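Local coordinates for CalS10 (Micromonospora echinospora, PDB 6UK5), which binds S-adenosylmethionine and probably methylates an amino pentose during calicheamicin biosynthesis, at residues G129-M134 and R220-A225. Sequence-based numbering, arbitrary orientation.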
loop_
_atom_site.group_PDB
_atom_site.type_symbol
_atom_site.label_atom_id
_atom_site.label_comp_id
_atom_site.label_asym_id
_atom_site.label_seq_id
_atom_site.Cartn_x
_atom_site.Cartn_y
_atom_site.Cartn_z
ATOM N N GLY A 129 -12.022 -2.038 28.395
ATOM C CA GLY A 129 -12.371 -0.632 28.403
ATOM C C GLY A 129 -12.241 0.056 29.745
ATOM O O GLY A 129 -12.064 1.276 29.802
ATOM N N THR A 130 -12.315 -0.710 30.830
ATOM C CA THR A 130 -12.379 -0.150 32.171
ATOM C C THR A 130 -11.393 -0.863 33.086
ATOM O O THR A 130 -10.990 -2.002 32.838
ATOM C CB THR A 130 -13.796 -0.261 32.752
ATOM O OG1 THR A 130 -14.052 -1.620 33.128
ATOM C CG2 THR A 130 -14.829 0.178 31.723
ATOM N N VAL A 131 -11.013 -0.167 34.162
ATOM C CA VAL A 131 -10.115 -0.748 35.155
ATOM C C VAL A 131 -10.743 -1.967 35.813
ATOM O O VAL A 131 -10.042 -2.929 36.153
ATOM C CB VAL A 131 -9.732 0.317 36.202
ATOM C CG1 VAL A 131 -9.004 -0.324 37.376
ATOM C CG2 VAL A 131 -8.875 1.403 35.569
ATOM N N ALA A 132 -12.063 -1.954 36.006
ATOM C CA ALA A 132 -12.729 -3.104 36.608
ATOM C C ALA A 132 -12.597 -4.346 35.737
ATOM O O ALA A 132 -12.493 -5.461 36.260
ATOM C CB ALA A 132 -14.204 -2.788 36.858
ATOM N N GLU A 133 -12.590 -4.175 34.414
ATOM C CA GLU A 133 -12.483 -5.325 33.523
ATOM C C GLU A 133 -11.081 -5.917 33.566
ATOM O O GLU A 133 -10.917 -7.142 33.625
ATOM C CB GLU A 133 -12.868 -4.918 32.101
ATOM C CG GLU A 133 -14.367 -4.656 31.933
ATOM C CD GLU A 133 -14.760 -4.333 30.501
ATOM O OE1 GLU A 133 -13.863 -4.048 29.681
ATOM O OE2 GLU A 133 -15.970 -4.360 30.191
ATOM N N MET A 134 -10.056 -5.064 33.543
ATOM C CA MET A 134 -8.684 -5.550 33.639
ATOM C C MET A 134 -8.455 -6.298 34.946
ATOM O O MET A 134 -7.751 -7.314 34.972
ATOM C CB MET A 134 -7.713 -4.378 33.510
ATOM C CG MET A 134 -6.253 -4.726 33.770
ATOM S SD MET A 134 -5.808 -4.566 35.517
ATOM C CE MET A 134 -6.021 -2.807 35.766
ATOM N N ARG A 220 0.520 2.047 36.364
ATOM C CA ARG A 220 1.322 1.187 37.229
ATOM C C ARG A 220 0.618 0.952 38.557
ATOM O O ARG A 220 0.595 -0.173 39.070
ATOM C CB ARG A 220 2.697 1.824 37.444
ATOM C CG ARG A 220 3.582 1.147 38.475
ATOM C CD ARG A 220 3.892 -0.302 38.144
ATOM N NE ARG A 220 4.976 -0.793 38.992
ATOM C CZ ARG A 220 6.269 -0.592 38.747
ATOM N NH1 ARG A 220 6.650 0.086 37.673
ATOM N NH2 ARG A 220 7.183 -1.069 39.581
ATOM N N GLU A 221 0.025 2.004 39.124
ATOM C CA GLU A 221 -0.725 1.857 40.367
ATOM C C GLU A 221 -1.914 0.920 40.193
ATOM O O GLU A 221 -2.269 0.173 41.112
ATOM C CB GLU A 221 -1.202 3.234 40.835
ATOM C CG GLU A 221 -1.660 3.291 42.278
ATOM C CD GLU A 221 -1.709 4.704 42.810
ATOM O OE1 GLU A 221 -2.356 5.562 42.167
ATOM O OE2 GLU A 221 -1.087 4.953 43.866
ATOM N N GLU A 222 -2.542 0.948 39.019
ATOM C CA GLU A 222 -3.716 0.114 38.783
ATOM C C GLU A 222 -3.320 -1.346 38.596
ATOM O O GLU A 222 -3.932 -2.245 39.185
ATOM C CB GLU A 222 -4.480 0.646 37.573
ATOM C CG GLU A 222 -5.673 1.512 37.961
ATOM C CD GLU A 222 -5.981 2.580 36.928
ATOM O OE1 GLU A 222 -5.444 2.500 35.803
ATOM O OE2 GLU A 222 -6.746 3.514 37.249
ATOM N N TYR A 223 -2.298 -1.603 37.776
ATOM C CA TYR A 223 -1.788 -2.963 37.642
ATOM C C TYR A 223 -1.363 -3.522 38.995
ATOM O O TYR A 223 -1.790 -4.612 39.393
ATOM C CB TYR A 223 -0.605 -3.003 36.669
ATOM C CG TYR A 223 -0.932 -2.726 35.217
ATOM C CD1 TYR A 223 -1.717 -3.605 34.483
ATOM C CD2 TYR A 223 -0.415 -1.612 34.567
ATOM C CE1 TYR A 223 -2.005 -3.368 33.151
ATOM C CE2 TYR A 223 -0.696 -1.367 33.235
ATOM C CZ TYR A 223 -1.490 -2.250 32.531
ATOM O OH TYR A 223 -1.773 -2.011 31.204
ATOM N N ASP A 224 -0.504 -2.792 39.712
ATOM C CA ASP A 224 -0.016 -3.276 40.999
ATOM C C ASP A 224 -1.168 -3.630 41.931
ATOM O O ASP A 224 -1.093 -4.610 42.682
ATOM C CB ASP A 224 0.885 -2.224 41.649
ATOM C CG ASP A 224 2.253 -2.155 41.012
ATOM O OD1 ASP A 224 2.651 -3.140 40.350
ATOM O OD2 ASP A 224 2.930 -1.120 41.185
ATOM N N ALA A 225 -2.245 -2.841 41.896
ATOM C CA ALA A 225 -3.404 -3.128 42.734
ATOM C C ALA A 225 -4.168 -4.346 42.229
ATOM O O ALA A 225 -4.701 -5.127 43.025
ATOM C CB ALA A 225 -4.322 -1.908 42.798
#
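Glu222 OE1 is gripped twice, by a salt bridge from Arg190 and a hydrogen bond from the backbone N of Thr219, and the carboxylate so anchored lies against Val131. The two side chains cross at about a right angle. Val131 CG2 sits at the carboxylate carbon, 3.4 Å from Glu222 CD, with both oxygens close by, while Val131 CG1 packs on Glu222 CG at 3.8 Å. With CG1 anti to the backbone N (chi1 170°), Val131 can present both methyls to the glutamate. No hydrogen bond joins segments 129-134 and 220-225.

One turn further on, Met134 reaches toward helix 220-229. Its chain bends at chi2 and chi3 and brings CE to 4.0 Å from Glu222 O, beside the aliphatic base of that side chain. The sulfur, Met134 SD, lies 4.3 Å from Tyr223 CD1 and 5.3 Å from the ring centroid, a Met-aromatic contact made obliquely. The tyrosine is buried; its ring also meets Phe247, and its hydroxyl bonds to Asn126.

Thr130 caps helix 131-143: Thr130 OG1 accepts from Glu133 N at 3.2 Å. The Glu133 side chain folds back past this N-cap, and its OE1 takes Gly129 N, of the residue before the cap, nearly head-on at 3.0 Å.

An alanine in place of Glu222 would probably leave Arg190 without this carboxylate mate and open a gap beside the Val131 methyls. The contact thus joins the starts of two helices of the Rossmann-like methyltransferase fold through methyls, the Glu222 chain, sulfur and ring, while the carboxylate packed on Val131 has its polar needs met by Arg190 and the Thr219 backbone rather than across the interface.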